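Local coordinates for E2A dna-binding protein (Human adenovirus 5, PDB 1ANV), which binds single-stranded DNA and, by forming multimers, unwinds the template without ATP during the elongation phase of viral strand-displacement replication, at residues R73-Y78 / V308-L313; R222-S227 / P292-K297; L239-P244 / V274-N279. One frame throughout, in Å; residues are numbered along the deposited sequence.

Contact 1 (R73-Y78 / V308-L313); sequences RFLQAY and VMVRSL
Val310 reaches into helix 64-83 with both of its methyl groups, and the apolar part of the contact is built round them. With CG1 anti to the backbone N, the two methyls are divided between neighbouring residues, CG2 on Phe74 and CG1 on Leu75. CG2 meets Phe74 at its CB, 3.6 Å away, while the phenyl ring itself leads off along helix 300-315 toward Leu303, Ala306 and Leu307. CG1 touches the backbone of Leu75, with 3.7 Å from Val310 CG1 to Leu75 N, and also lies 4.0 Å from CD2 of Tyr78, obliquely to that ring. The side chains of Leu75 and Val310 cross at about a right angle, and their closest side-chain approach is Leu75 CG to Val310 CG1, 4.2 Å.

The local axes of the two helices come within 9.4 Å and cross at -50°, a value consistent with ridges-into-grooves packing. Helix 64-83 belongs to the sequence family of the all-alpha domain and helix 300-315 to that of the zinc-binding domain, so the pair joins regions far apart in the chain.

Polar contact is confined to one hydrogen bond, at the partly exposed margin. Arg311 donates through NE to Tyr78 OH, at 2.6 Å and nearly straight (171°). The hydroxyl lies in the guanidinium plane, at its edge, whereas the tyrosine ring is turned 69° from that plane. A bend at chi3 of Arg311 brings NE round to the hydroxyl, and the phenol ring also packs on Leu307 and Met324.

Contact 2 (R222-S227 / P292-K297); sequences RCECNS and PNCDFK. With ZN (zinc ion), chain C; IUM (uranyl (VI) ion), chain D.
Cys223 and Cys294 point their sulfurs at a shared zinc ion from the two segments, each at 2.3 Å from SG to the metal. Both thiolates sit between the backbone N and the carbonyl carbon of their own residue (chi1 63° for Cys223), a crowded position that turns both sulfurs onto the metal. Cys225, inside the turn that follows Cys223, uses a different torsion, its SG anti to the carbonyl carbon; that sulfur also lies against the backbone of Asn293 and Cys294 and against Pro292. The fourth ligand is Cys277.

The ring of Phe296 offers a face to Cys223, whose CB stands 4.2 Å from the ring centroid and displaced toward the rim, a CH-pi contact. Glu224, extended beyond CG, runs alongside Cys294, its aliphatic part and carboxylate both close to CB of that cysteine, and its OE1 ends in a salt bridge with Lys65. Asn226, within the type I turn from Glu224 to Ser227, accepts at OD1 from Cys223 N at 2.6 Å, the donor tilted 16° from the amide carbonyl plane, which ties the turn back to the residue before it. Asp295 points away from the other segment, and its OD1 binds a uranyl ion, presumably a heavy-atom additive.

No hydrogen bond joins the two segments, so the metal does the cross-linking. Four thiolates around zinc would leave a net negative centre; the weak bond from Cys225 N to Cys223 SG may offset a little of that charge. Here the zinc ties together two segments that have no regular helix or strand, consistent with a structural role.

Contact 3 (L239-P244 / V274-N279); sequences LPKLTP and VFQCCN. With ZN (zinc ion), chain C.
Leu242 and Phe275 form the close-packed face of this strand pair. They lie side by side and point the same way, with 3.6 Å from Leu242 CG to Phe275 CE1. Beyond them this face is covered by Met184, Phe196 of helix 189-206 and strand 217-220, so the pair is buried. Pro240 extends the apolar side, resting its ring on Cys278 and on Pro220.

Across the sheet, Val274 is buried against Phe245, but Lys241, Thr243 and Gln276 make a partly exposed polar patch. Lys241 and Gln276 run alongside each other, and the hydroxyl of Thr243 links them: OG1 donates to Gln276 OE1 at 2.9 Å, tilted 23° from the amide carbonyl plane, and accepts from Lys241 NZ at 2.8 Å. The lysine gets its ammonium back to the threonine by bending at chi4 (-62°) after an otherwise extended chain.

Between the faces the backbones are bonded in both directions. Thr243 and Val274 make the hydrogen-bonded antiparallel pair; the carbonyl oxygen of Lys241 accepts from Gln276 N, which lies in the carbonyl plane, and Lys241 N donates to Cys277 O. Just past the central strand of a three-stranded antiparallel sheet, the chain delivers Cys277 SG to the zinc.

Along the chain the three contacts are concentric: 239-244 and 274-279 lie between the segments of contact 2, and these in turn between the helices of contact 1. Contacts 2 and 3 have centres about 9 Å apart and share one zinc ion, with three of its cysteines in contact 2 and the fourth in contact 3, whose sheet also includes strand 298-299 just after 292-297. Contact 1 lies about 21 Å from contact 2, centre to centre, yet Arg73 NH1 reaches the backbone O of Arg222 through a weak hydrogen bond. Contact 2 also meets contact 3 through Asn293 and Asn279, consistent with the zinc site being a junction between helix 64-83 and the sheet.

Contact 1 (R73-Y78 / V308-L313)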
ATOM      1  N   ARG A  73       7.071  -1.056 -11.204  1.00  9.84           N
ATOM      2  CA  ARG A  73       7.880  -1.861 -10.333  1.00  6.32           C
ATOM      3  C   ARG A  73       7.660  -3.326 -10.656  1.00 21.59           C
ATOM      4  O   ARG A  73       8.620  -4.106 -10.752  1.00 23.87           O
ATOM      5  CB  ARG A  73       7.649  -1.600  -8.855  1.00 10.81           C
ATOM      6  CG  ARG A  73       7.687  -0.127  -8.429  1.00  2.38           C
ATOM      7  CD  ARG A  73       7.235   0.015  -6.972  1.00  1.14           C
ATOM      8  NE  ARG A  73       7.239   1.379  -6.436  1.00 19.00           N
ATOM      9  CZ  ARG A  73       6.850   1.720  -5.192  1.00 46.94           C
ATOM     10  NH1 ARG A  73       6.426   0.832  -4.287  1.00 17.25           N
ATOM     11  NH2 ARG A  73       6.885   3.002  -4.835  1.00 51.73           N
ATOM     12  N   PHE A  74       6.387  -3.689 -10.850  1.00 12.69           N
ATOM     13  CA  PHE A  74       6.079  -5.073 -11.157  1.00  9.89           C
ATOM     14  C   PHE A  74       6.829  -5.597 -12.361  1.00 19.81           C
ATOM     15  O   PHE A  74       7.280  -6.747 -12.384  1.00 22.04           O
ATOM     16  CB  PHE A  74       4.585  -5.410 -11.185  1.00 10.51           C
ATOM     17  CG  PHE A  74       3.931  -5.181  -9.845  1.00 10.97           C
ATOM     18  CD1 PHE A  74       4.304  -5.923  -8.724  1.00 16.08           C
ATOM     19  CD2 PHE A  74       2.938  -4.215  -9.696  1.00 11.85           C
ATOM     20  CE1 PHE A  74       3.709  -5.714  -7.481  1.00 21.21           C
ATOM     21  CE2 PHE A  74       2.328  -4.001  -8.461  1.00 20.35           C
ATOM     22  CZ  PHE A  74       2.709  -4.751  -7.349  1.00 19.12           C
ATOM     23  N   LEU A  75       6.966  -4.738 -13.367  1.00 14.82           N
ATOM     24  CA  LEU A  75       7.681  -5.103 -14.572  1.00 10.20           C
ATOM     25  C   LEU A  75       9.112  -5.354 -14.175  1.00 14.68           C
ATOM     26  O   LEU A  75       9.676  -6.409 -14.458  1.00 11.78           O
ATOM     27  CB  LEU A  75       7.654  -3.935 -15.559  1.00  9.14           C
ATOM     28  CG  LEU A  75       7.340  -4.334 -16.983  1.00 13.22           C
ATOM     29  CD1 LEU A  75       7.758  -3.207 -17.912  1.00 15.77           C
ATOM     30  CD2 LEU A  75       8.067  -5.612 -17.349  1.00  6.28           C
ATOM     31  N   GLN A  76       9.664  -4.343 -13.487  1.00  9.40           N
ATOM     32  CA  GLN A  76      11.032  -4.377 -12.997  1.00  9.87           C
ATOM     33  C   GLN A  76      11.364  -5.685 -12.260  1.00 15.86           C
ATOM     34  O   GLN A  76      12.447  -6.249 -12.400  1.00 13.81           O
ATOM     35  CB  GLN A  76      11.358  -3.119 -12.178  1.00  7.86           C
ATOM     36  CG  GLN A  76      12.856  -3.019 -11.858  1.00 21.40           C
ATOM     37  CD  GLN A  76      13.203  -1.898 -10.905  1.00 22.63           C
ATOM     38  OE1 GLN A  76      12.564  -1.729  -9.862  1.00 15.29           O
ATOM     39  NE2 GLN A  76      14.226  -1.127 -11.256  1.00 59.12           N
ATOM     40  N   ALA A  77      10.412  -6.184 -11.479  1.00 11.51           N
ATOM     41  CA  ALA A  77      10.629  -7.433 -10.785  1.00 12.05           C
ATOM     42  C   ALA A  77      10.710  -8.560 -11.796  1.00 22.21           C
ATOM     43  O   ALA A  77      11.655  -9.352 -11.803  1.00 27.65           O
ATOM     44  CB  ALA A  77       9.528  -7.724  -9.779  1.00 12.21           C
ATOM     45  N   TYR A  78       9.707  -8.627 -12.666  1.00 12.40           N
ATOM     46  CA  TYR A  78       9.709  -9.667 -13.675  1.00 10.05           C
ATOM     47  C   TYR A  78      10.997  -9.625 -14.458  1.00 15.29           C
ATOM     48  O   TYR A  78      11.686 -10.623 -14.637  1.00 20.29           O
ATOM     49  CB  TYR A  78       8.462  -9.657 -14.570  1.00 10.89           C
ATOM     50  CG  TYR A  78       7.271 -10.241 -13.837  1.00 16.02           C
ATOM     51  CD1 TYR A  78       7.245 -11.591 -13.494  1.00 16.45           C
ATOM     52  CD2 TYR A  78       6.199  -9.439 -13.444  1.00 18.49           C
ATOM     53  CE1 TYR A  78       6.175 -12.132 -12.786  1.00 11.58           C
ATOM     54  CE2 TYR A  78       5.117  -9.962 -12.737  1.00 19.25           C
ATOM     55  CZ  TYR A  78       5.111 -11.317 -12.407  1.00 22.70           C
ATOM     56  OH  TYR A  78       4.052 -11.871 -11.730  1.00 40.78           O
ATOM     57  N   VAL A 308      -1.596  -8.158 -11.617  1.00 26.41           N
ATOM     58  CA  VAL A 308      -2.231  -9.015 -12.600  1.00 27.00           C
ATOM     59  C   VAL A 308      -1.967  -8.501 -14.012  1.00 27.66           C
ATOM     60  O   VAL A 308      -1.556  -9.248 -14.901  1.00 25.45           O
ATOM     61  CB  VAL A 308      -3.731  -9.144 -12.364  1.00 28.52           C
ATOM     62  CG1 VAL A 308      -4.331 -10.010 -13.461  1.00 26.11           C
ATOM     63  CG2 VAL A 308      -4.001  -9.763 -11.005  1.00 28.07           C
ATOM     64  N   MET A 309      -2.207  -7.205 -14.209  1.00 16.11           N
ATOM     65  CA  MET A 309      -2.008  -6.607 -15.511  1.00 17.39           C
ATOM     66  C   MET A 309      -0.602  -6.743 -16.061  1.00 27.84           C
ATOM     67  O   MET A 309      -0.437  -6.924 -17.273  1.00 27.13           O
ATOM     68  CB  MET A 309      -2.613  -5.204 -15.629  1.00 18.16           C
ATOM     69  CG  MET A 309      -4.115  -5.317 -15.665  1.00 24.00           C
ATOM     70  SD  MET A 309      -4.910  -3.844 -16.301  1.00 37.89           S
ATOM     71  CE  MET A 309      -5.182  -2.999 -14.731  1.00 35.38           C
ATOM     72  N   VAL A 310       0.397  -6.675 -15.160  1.00 23.13           N
ATOM     73  CA  VAL A 310       1.795  -6.821 -15.551  1.00 19.06           C
ATOM     74  C   VAL A 310       2.059  -8.257 -15.965  1.00 24.26           C
ATOM     75  O   VAL A 310       2.888  -8.532 -16.831  1.00 27.79           O
ATOM     76  CB  VAL A 310       2.819  -6.355 -14.519  1.00 17.64           C
ATOM     77  CG1 VAL A 310       4.218  -6.390 -15.123  1.00 12.59           C
ATOM     78  CG2 VAL A 310       2.497  -4.943 -14.048  1.00 19.15           C
ATOM     79  N   ARG A 311       1.335  -9.186 -15.358  1.00 16.27           N
ATOM     80  CA  ARG A 311       1.528 -10.563 -15.744  1.00 16.26           C
ATOM     81  C   ARG A 311       1.054 -10.767 -17.180  1.00 26.17           C
ATOM     82  O   ARG A 311       1.740 -11.375 -17.995  1.00 28.94           O
ATOM     83  CB  ARG A 311       0.852 -11.519 -14.793  1.00  4.17           C
ATOM     84  CG  ARG A 311       1.075 -11.137 -13.344  1.00 26.21           C
ATOM     85  CD  ARG A 311       0.617 -12.246 -12.415  1.00 26.68           C
ATOM     86  NE  ARG A 311       1.512 -12.421 -11.283  1.00 14.36           N
ATOM     87  CZ  ARG A 311       1.067 -12.740 -10.084  1.00 42.90           C
ATOM     88  NH1 ARG A 311      -0.234 -12.909  -9.855  1.00 18.38           N
ATOM     89  NH2 ARG A 311       1.940 -12.885  -9.092  1.00 37.34           N
ATOM     90  N   SER A 312      -0.118 -10.225 -17.510  1.00 23.08           N
ATOM     91  CA  SER A 312      -0.625 -10.350 -18.866  1.00 21.27           C
ATOM     92  C   SER A 312       0.320  -9.672 -19.851  1.00 26.25           C
ATOM     93  O   SER A 312       0.741 -10.282 -20.827  1.00 29.01           O
ATOM     94  CB  SER A 312      -2.078  -9.914 -19.049  1.00 15.66           C
ATOM     95  OG  SER A 312      -2.244  -8.565 -18.648  1.00 48.30           O
ATOM     96  N   LEU A 313       0.667  -8.408 -19.602  1.00 18.89           N
ATOM     97  CA  LEU A 313       1.585  -7.730 -20.506  1.00 18.88           C
ATOM     98  C   LEU A 313       2.804  -8.614 -20.798  1.00 22.14           C
ATOM     99  O   LEU A 313       3.173  -8.823 -21.954  1.00 18.18           O
ATOM    100  CB  LEU A 313       1.998  -6.336 -19.991  1.00 18.01           C
ATOM    101  CG  LEU A 313       3.325  -5.872 -20.554  1.00 21.24           C
ATOM    102  CD1 LEU A 313       3.146  -5.518 -22.027  1.00 25.87           C
ATOM    103  CD2 LEU A 313       3.815  -4.666 -19.774  1.00 20.54           C
TER

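Contact 2 (R222-S227 / P292-K297)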
ATOM      1  N   ARG A 222       6.565   1.092   0.529  1.00 21.14           N
ATOM      2  CA  ARG A 222       7.149   2.389   0.292  1.00 21.04           C
ATOM      3  C   ARG A 222       6.379   3.222  -0.688  1.00 24.56           C
ATOM      4  O   ARG A 222       5.737   2.717  -1.600  1.00 27.65           O
ATOM      5  CB  ARG A 222       8.625   2.339  -0.102  1.00 19.69           C
ATOM      6  CG  ARG A 222       8.929   1.358  -1.212  1.00 24.41           C
ATOM      7  CD  ARG A 222      10.420   1.106  -1.377  1.00 36.83           C
ATOM      8  NE  ARG A 222      10.751   0.692  -2.741  1.00 57.46           N
ATOM      9  CZ  ARG A 222      11.318  -0.463  -3.069  1.00 33.72           C
ATOM     10  NH1 ARG A 222      11.646  -1.367  -2.151  1.00  7.48           N
ATOM     11  NH2 ARG A 222      11.554  -0.720  -4.351  1.00 25.73           N
ATOM     12  N   CYS A 223       6.460   4.518  -0.458  1.00 16.66           N
ATOM     13  CA  CYS A 223       5.809   5.456  -1.312  1.00 14.56           C
ATOM     14  C   CYS A 223       6.860   6.282  -1.988  1.00 17.73           C
ATOM     15  O   CYS A 223       8.036   5.926  -2.065  1.00 19.84           O
ATOM     16  CB  CYS A 223       4.846   6.378  -0.556  1.00 15.02           C
ATOM     17  SG  CYS A 223       5.688   7.415   0.635  1.00 19.12           S
ATOM     18  N   GLU A 224       6.424   7.417  -2.469  1.00 17.08           N
ATOM     19  CA  GLU A 224       7.354   8.298  -3.118  1.00 21.62           C
ATOM     20  C   GLU A 224       8.428   8.707  -2.117  1.00 21.27           C
ATOM     21  O   GLU A 224       9.595   8.793  -2.442  1.00 26.21           O
ATOM     22  CB  GLU A 224       6.599   9.512  -3.690  1.00 24.63           C
ATOM     23  CG  GLU A 224       7.435  10.437  -4.589  1.00 53.87           C
ATOM     24  CD  GLU A 224       6.767  11.773  -4.747  1.00100.00           C
ATOM     25  OE1 GLU A 224       5.724  11.738  -5.537  1.00100.00           O
ATOM     26  OE2 GLU A 224       7.149  12.782  -4.176  1.00100.00           O
ATOM     27  N   CYS A 225       8.033   8.922  -0.871  1.00 12.65           N
ATOM     28  CA  CYS A 225       8.964   9.335   0.146  1.00 14.03           C
ATOM     29  C   CYS A 225      10.125   8.418   0.455  1.00 24.01           C
ATOM     30  O   CYS A 225      11.262   8.858   0.558  1.00 25.70           O
ATOM     31  CB  CYS A 225       8.238   9.805   1.384  1.00 16.31           C
ATOM     32  SG  CYS A 225       6.992  10.988   0.840  1.00 24.26           S
ATOM     33  N   ASN A 226       9.844   7.149   0.630  1.00 23.08           N
ATOM     34  CA  ASN A 226      10.902   6.221   0.939  1.00 22.03           C
ATOM     35  C   ASN A 226      11.173   5.357  -0.262  1.00 27.62           C
ATOM     36  O   ASN A 226      11.546   4.200  -0.156  1.00 31.59           O
ATOM     37  CB  ASN A 226      10.550   5.370   2.168  1.00 19.74           C
ATOM     38  CG  ASN A 226       9.170   4.796   2.038  1.00 28.20           C
ATOM     39  OD1 ASN A 226       8.421   5.180   1.122  1.00 41.09           O
ATOM     40  ND2 ASN A 226       8.844   3.871   2.932  1.00 26.26           N
ATOM     41  N   SER A 227      10.964   5.941  -1.419  1.00 25.76           N
ATOM     42  CA  SER A 227      11.176   5.227  -2.661  1.00 25.16           C
ATOM     43  C   SER A 227      12.587   4.660  -2.785  1.00 30.97           C
ATOM     44  O   SER A 227      12.802   3.578  -3.315  1.00 29.37           O
ATOM     45  CB  SER A 227      10.946   6.151  -3.838  1.00 22.03           C
ATOM     46  OG  SER A 227      11.962   7.143  -3.800  1.00 36.34           O
ATOM     47  N   PRO A 292       8.487  15.339   4.653  1.00 45.08           N
ATOM     48  CA  PRO A 292       8.081  15.035   3.296  1.00 39.37           C
ATOM     49  C   PRO A 292       6.660  14.489   3.245  1.00 43.64           C
ATOM     50  O   PRO A 292       6.138  13.961   4.230  1.00 47.23           O
ATOM     51  CB  PRO A 292       9.068  13.999   2.756  1.00 37.67           C
ATOM     52  CG  PRO A 292       9.882  13.506   3.944  1.00 45.93           C
ATOM     53  CD  PRO A 292       9.455  14.324   5.155  1.00 43.95           C
ATOM     54  N   ASN A 293       6.056  14.642   2.074  1.00 39.39           N
ATOM     55  CA  ASN A 293       4.708  14.189   1.776  1.00 39.12           C
ATOM     56  C   ASN A 293       4.545  13.987   0.281  1.00 40.06           C
ATOM     57  O   ASN A 293       4.945  14.831  -0.517  1.00 41.74           O
ATOM     58  CB  ASN A 293       3.611  15.160   2.260  1.00 40.52           C
ATOM     59  CG  ASN A 293       2.298  14.943   1.511  1.00100.00           C
ATOM     60  OD1 ASN A 293       1.918  15.737   0.633  1.00100.00           O
ATOM     61  ND2 ASN A 293       1.599  13.857   1.835  1.00 87.25           N
ATOM     62  N   CYS A 294       3.956  12.870  -0.111  1.00 28.14           N
ATOM     63  CA  CYS A 294       3.752  12.656  -1.521  1.00 24.53           C
ATOM     64  C   CYS A 294       2.291  12.440  -1.800  1.00 24.50           C
ATOM     65  O   CYS A 294       1.507  12.322  -0.856  1.00 21.58           O
ATOM     66  CB  CYS A 294       4.640  11.565  -2.136  1.00 24.80           C
ATOM     67  SG  CYS A 294       4.271   9.905  -1.522  1.00 29.12           S
ATOM     68  N   ASP A 295       1.941  12.401  -3.087  1.00 25.40           N
ATOM     69  CA  ASP A 295       0.563  12.208  -3.499  1.00 22.57           C
ATOM     70  C   ASP A 295       0.252  10.760  -3.915  1.00 21.60           C
ATOM     71  O   ASP A 295      -0.591  10.490  -4.784  1.00 16.26           O
ATOM     72  CB  ASP A 295       0.090  13.296  -4.497  1.00 20.53           C
ATOM     73  CG  ASP A 295      -0.905  14.257  -3.911  1.00 65.18           C
ATOM     74  OD1 ASP A 295      -0.596  15.295  -3.335  1.00 69.86           O
ATOM     75  OD2 ASP A 295      -2.140  13.870  -4.069  1.00 94.29           O
ATOM     76  N   PHE A 296       0.943   9.830  -3.253  1.00 14.40           N
ATOM     77  CA  PHE A 296       0.774   8.397  -3.476  1.00 18.01           C
ATOM     78  C   PHE A 296      -0.597   7.921  -3.022  1.00 23.03           C
ATOM     79  O   PHE A 296      -1.010   8.135  -1.877  1.00 19.36           O
ATOM     80  CB  PHE A 296       1.853   7.630  -2.710  1.00 17.97           C
ATOM     81  CG  PHE A 296       1.933   6.148  -2.971  1.00 13.90           C
ATOM     82  CD1 PHE A 296       1.200   5.248  -2.205  1.00  6.29           C
ATOM     83  CD2 PHE A 296       2.806   5.641  -3.940  1.00 11.95           C
ATOM     84  CE1 PHE A 296       1.327   3.875  -2.410  1.00  6.01           C
ATOM     85  CE2 PHE A 296       2.949   4.269  -4.156  1.00  7.00           C
ATOM     86  CZ  PHE A 296       2.194   3.385  -3.388  1.00  4.24           C
ATOM     87  N   LYS A 297      -1.311   7.274  -3.940  1.00 19.70           N
ATOM     88  CA  LYS A 297      -2.653   6.788  -3.657  1.00 13.78           C
ATOM     89  C   LYS A 297      -3.000   5.648  -4.582  1.00 11.65           C
ATOM     90  O   LYS A 297      -2.914   5.789  -5.795  1.00 17.28           O
ATOM     91  CB  LYS A 297      -3.663   7.902  -3.821  1.00  7.28           C
ATOM     92  CG  LYS A 297      -5.063   7.531  -3.399  1.00  1.00           C
ATOM     93  CD  LYS A 297      -5.969   8.752  -3.271  1.00 13.24           C
ATOM     94  CE  LYS A 297      -7.453   8.406  -3.246  1.00 51.86           C
ATOM     95  NZ  LYS A 297      -8.324   9.511  -3.686  1.00 79.02           N
TER
HETATM   96 ZN    ZN C 531       5.261   9.672   0.546  1.00 25.21          ZN
HETATM   97  U   IUM D 532       0.609  16.522  -2.433  1.00 42.27           U

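Contact 3 (L239-P244 / V274-N279)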
ATOM      1  N   LEU A 239       5.784   3.642   6.758  1.00 19.85           N
ATOM      2  CA  LEU A 239       5.124   2.830   5.738  1.00 13.43           C
ATOM      3  C   LEU A 239       3.933   3.587   5.227  1.00 15.03           C
ATOM      4  O   LEU A 239       3.416   4.494   5.877  1.00 14.42           O
ATOM      5  CB  LEU A 239       4.557   1.526   6.327  1.00  9.64           C
ATOM      6  CG  LEU A 239       5.497   0.324   6.328  1.00 15.31           C
ATOM      7  CD1 LEU A 239       4.696  -0.962   6.566  1.00  6.46           C
ATOM      8  CD2 LEU A 239       6.248   0.212   5.003  1.00 22.35           C
ATOM      9  N   PRO A 240       3.467   3.198   4.071  1.00 11.01           N
ATOM     10  CA  PRO A 240       2.323   3.892   3.550  1.00  6.14           C
ATOM     11  C   PRO A 240       1.136   3.645   4.461  1.00 11.48           C
ATOM     12  O   PRO A 240       0.999   2.561   5.020  1.00 12.40           O
ATOM     13  CB  PRO A 240       2.110   3.378   2.126  1.00  5.04           C
ATOM     14  CG  PRO A 240       3.387   2.644   1.741  1.00 15.31           C
ATOM     15  CD  PRO A 240       4.133   2.361   3.042  1.00 14.59           C
ATOM     16  N   LYS A 241       0.310   4.671   4.625  1.00  5.36           N
ATOM     17  CA  LYS A 241      -0.864   4.619   5.462  1.00  6.07           C
ATOM     18  C   LYS A 241      -1.965   3.813   4.849  1.00 11.74           C
ATOM     19  O   LYS A 241      -2.331   4.007   3.693  1.00 13.32           O
ATOM     20  CB  LYS A 241      -1.395   6.013   5.758  1.00 17.01           C
ATOM     21  CG  LYS A 241      -2.686   6.047   6.570  1.00  2.74           C
ATOM     22  CD  LYS A 241      -3.061   7.472   6.978  1.00 29.53           C
ATOM     23  CE  LYS A 241      -3.978   7.572   8.198  1.00 14.99           C
ATOM     24  NZ  LYS A 241      -5.296   6.934   8.020  1.00 63.75           N
ATOM     25  N   LEU A 242      -2.480   2.926   5.677  1.00  7.46           N
ATOM     26  CA  LEU A 242      -3.576   2.064   5.322  1.00  9.06           C
ATOM     27  C   LEU A 242      -4.821   2.759   5.778  1.00 12.89           C
ATOM     28  O   LEU A 242      -5.002   2.938   6.980  1.00 19.53           O
ATOM     29  CB  LEU A 242      -3.468   0.716   6.057  1.00 10.69           C
ATOM     30  CG  LEU A 242      -4.149  -0.430   5.330  1.00 13.02           C
ATOM     31  CD1 LEU A 242      -3.413  -1.732   5.610  1.00 13.29           C
ATOM     32  CD2 LEU A 242      -5.602  -0.540   5.748  1.00  9.71           C
ATOM     33  N   THR A 243      -5.652   3.164   4.824  1.00 16.51           N
ATOM     34  CA  THR A 243      -6.893   3.876   5.133  1.00 17.36           C
ATOM     35  C   THR A 243      -8.095   3.323   4.390  1.00 13.42           C
ATOM     36  O   THR A 243      -8.086   3.259   3.161  1.00 15.25           O
ATOM     37  CB  THR A 243      -6.770   5.389   4.824  1.00 20.27           C
ATOM     38  OG1 THR A 243      -5.636   5.974   5.439  1.00 19.18           O
ATOM     39  CG2 THR A 243      -8.033   6.121   5.244  1.00  5.71           C
ATOM     40  N   PRO A 244      -9.136   2.929   5.119  1.00 13.72           N
ATOM     41  CA  PRO A 244     -10.301   2.409   4.442  1.00 13.79           C
ATOM     42  C   PRO A 244     -11.187   3.541   3.977  1.00 19.39           C
ATOM     43  O   PRO A 244     -11.481   4.460   4.735  1.00 31.79           O
ATOM     44  CB  PRO A 244     -11.070   1.527   5.434  1.00 11.83           C
ATOM     45  CG  PRO A 244     -10.373   1.663   6.770  1.00 16.18           C
ATOM     46  CD  PRO A 244      -9.216   2.638   6.576  1.00 13.65           C
ATOM     47  N   VAL A 274      -7.324   1.678   1.329  1.00 17.87           N
ATOM     48  CA  VAL A 274      -6.561   2.606   0.515  1.00 16.03           C
ATOM     49  C   VAL A 274      -5.222   2.952   1.130  1.00 19.75           C
ATOM     50  O   VAL A 274      -5.144   3.347   2.299  1.00 21.00           O
ATOM     51  CB  VAL A 274      -7.333   3.881   0.183  1.00 16.92           C
ATOM     52  CG1 VAL A 274      -6.467   4.797  -0.677  1.00 14.73           C
ATOM     53  CG2 VAL A 274      -8.618   3.529  -0.555  1.00 16.27           C
ATOM     54  N   PHE A 275      -4.171   2.821   0.326  1.00  8.29           N
ATOM     55  CA  PHE A 275      -2.843   3.161   0.798  1.00  7.98           C
ATOM     56  C   PHE A 275      -2.428   4.517   0.272  1.00 18.52           C
ATOM     57  O   PHE A 275      -2.455   4.742  -0.932  1.00 25.02           O
ATOM     58  CB  PHE A 275      -1.776   2.166   0.320  1.00  7.57           C
ATOM     59  CG  PHE A 275      -2.141   0.749   0.603  1.00 11.93           C
ATOM     60  CD1 PHE A 275      -2.172   0.273   1.914  1.00 14.34           C
ATOM     61  CD2 PHE A 275      -2.449  -0.120  -0.440  1.00 16.20           C
ATOM     62  CE1 PHE A 275      -2.510  -1.050   2.196  1.00 14.44           C
ATOM     63  CE2 PHE A 275      -2.783  -1.448  -0.180  1.00 20.99           C
ATOM     64  CZ  PHE A 275      -2.813  -1.909   1.138  1.00 19.68           C
ATOM     65  N   GLN A 276      -1.997   5.405   1.160  1.00  7.59           N
ATOM     66  CA  GLN A 276      -1.531   6.709   0.745  1.00  4.05           C
ATOM     67  C   GLN A 276      -0.076   6.893   1.108  1.00 14.75           C
ATOM     68  O   GLN A 276       0.651   5.923   1.221  1.00 19.14           O
ATOM     69  CB  GLN A 276      -2.350   7.830   1.376  1.00  3.64           C
ATOM     70  CG  GLN A 276      -3.817   7.772   0.949  1.00  4.65           C
ATOM     71  CD  GLN A 276      -4.736   8.120   2.092  1.00 73.61           C
ATOM     72  OE1 GLN A 276      -4.605   7.562   3.200  1.00 69.98           O
ATOM     73  NE2 GLN A 276      -5.647   9.052   1.828  1.00 86.15           N
ATOM     74  N   CYS A 277       0.350   8.137   1.293  1.00 11.95           N
ATOM     75  CA  CYS A 277       1.728   8.407   1.651  1.00 15.00           C
ATOM     76  C   CYS A 277       2.005   7.853   3.022  1.00 18.92           C
ATOM     77  O   CYS A 277       1.083   7.458   3.719  1.00 18.58           O
ATOM     78  CB  CYS A 277       1.990   9.926   1.690  1.00 21.66           C
ATOM     79  SG  CYS A 277       3.742  10.361   1.895  1.00 28.02           S
ATOM     80  N   CYS A 278       3.275   7.843   3.415  1.00 23.64           N
ATOM     81  CA  CYS A 278       3.643   7.361   4.731  1.00 21.68           C
ATOM     82  C   CYS A 278       2.957   8.240   5.749  1.00 21.13           C
ATOM     83  O   CYS A 278       2.440   7.800   6.779  1.00 16.57           O
ATOM     84  CB  CYS A 278       5.161   7.389   4.930  1.00 21.72           C
ATOM     85  SG  CYS A 278       5.948   5.990   4.111  1.00 28.10           S
ATOM     86  N   ASN A 279       2.949   9.513   5.397  1.00 19.89           N
ATOM     87  CA  ASN A 279       2.342  10.532   6.204  1.00 19.36           C
ATOM     88  C   ASN A 279       1.652  11.537   5.317  1.00 32.74           C
ATOM     89  O   ASN A 279       2.302  12.375   4.696  1.00 42.30           O
ATOM     90  CB  ASN A 279       3.404  11.220   7.074  1.00 10.32           C
ATOM     91  CG  ASN A 279       4.332  10.238   7.765  1.00 19.40           C
ATOM     92  OD1 ASN A 279       3.957   9.519   8.704  1.00 39.97           O
ATOM     93  ND2 ASN A 279       5.567  10.208   7.301  1.00 17.56           N
TER
HETATM   94 ZN    ZN C 531       5.261   9.672   0.546  1.00 25.21          ZN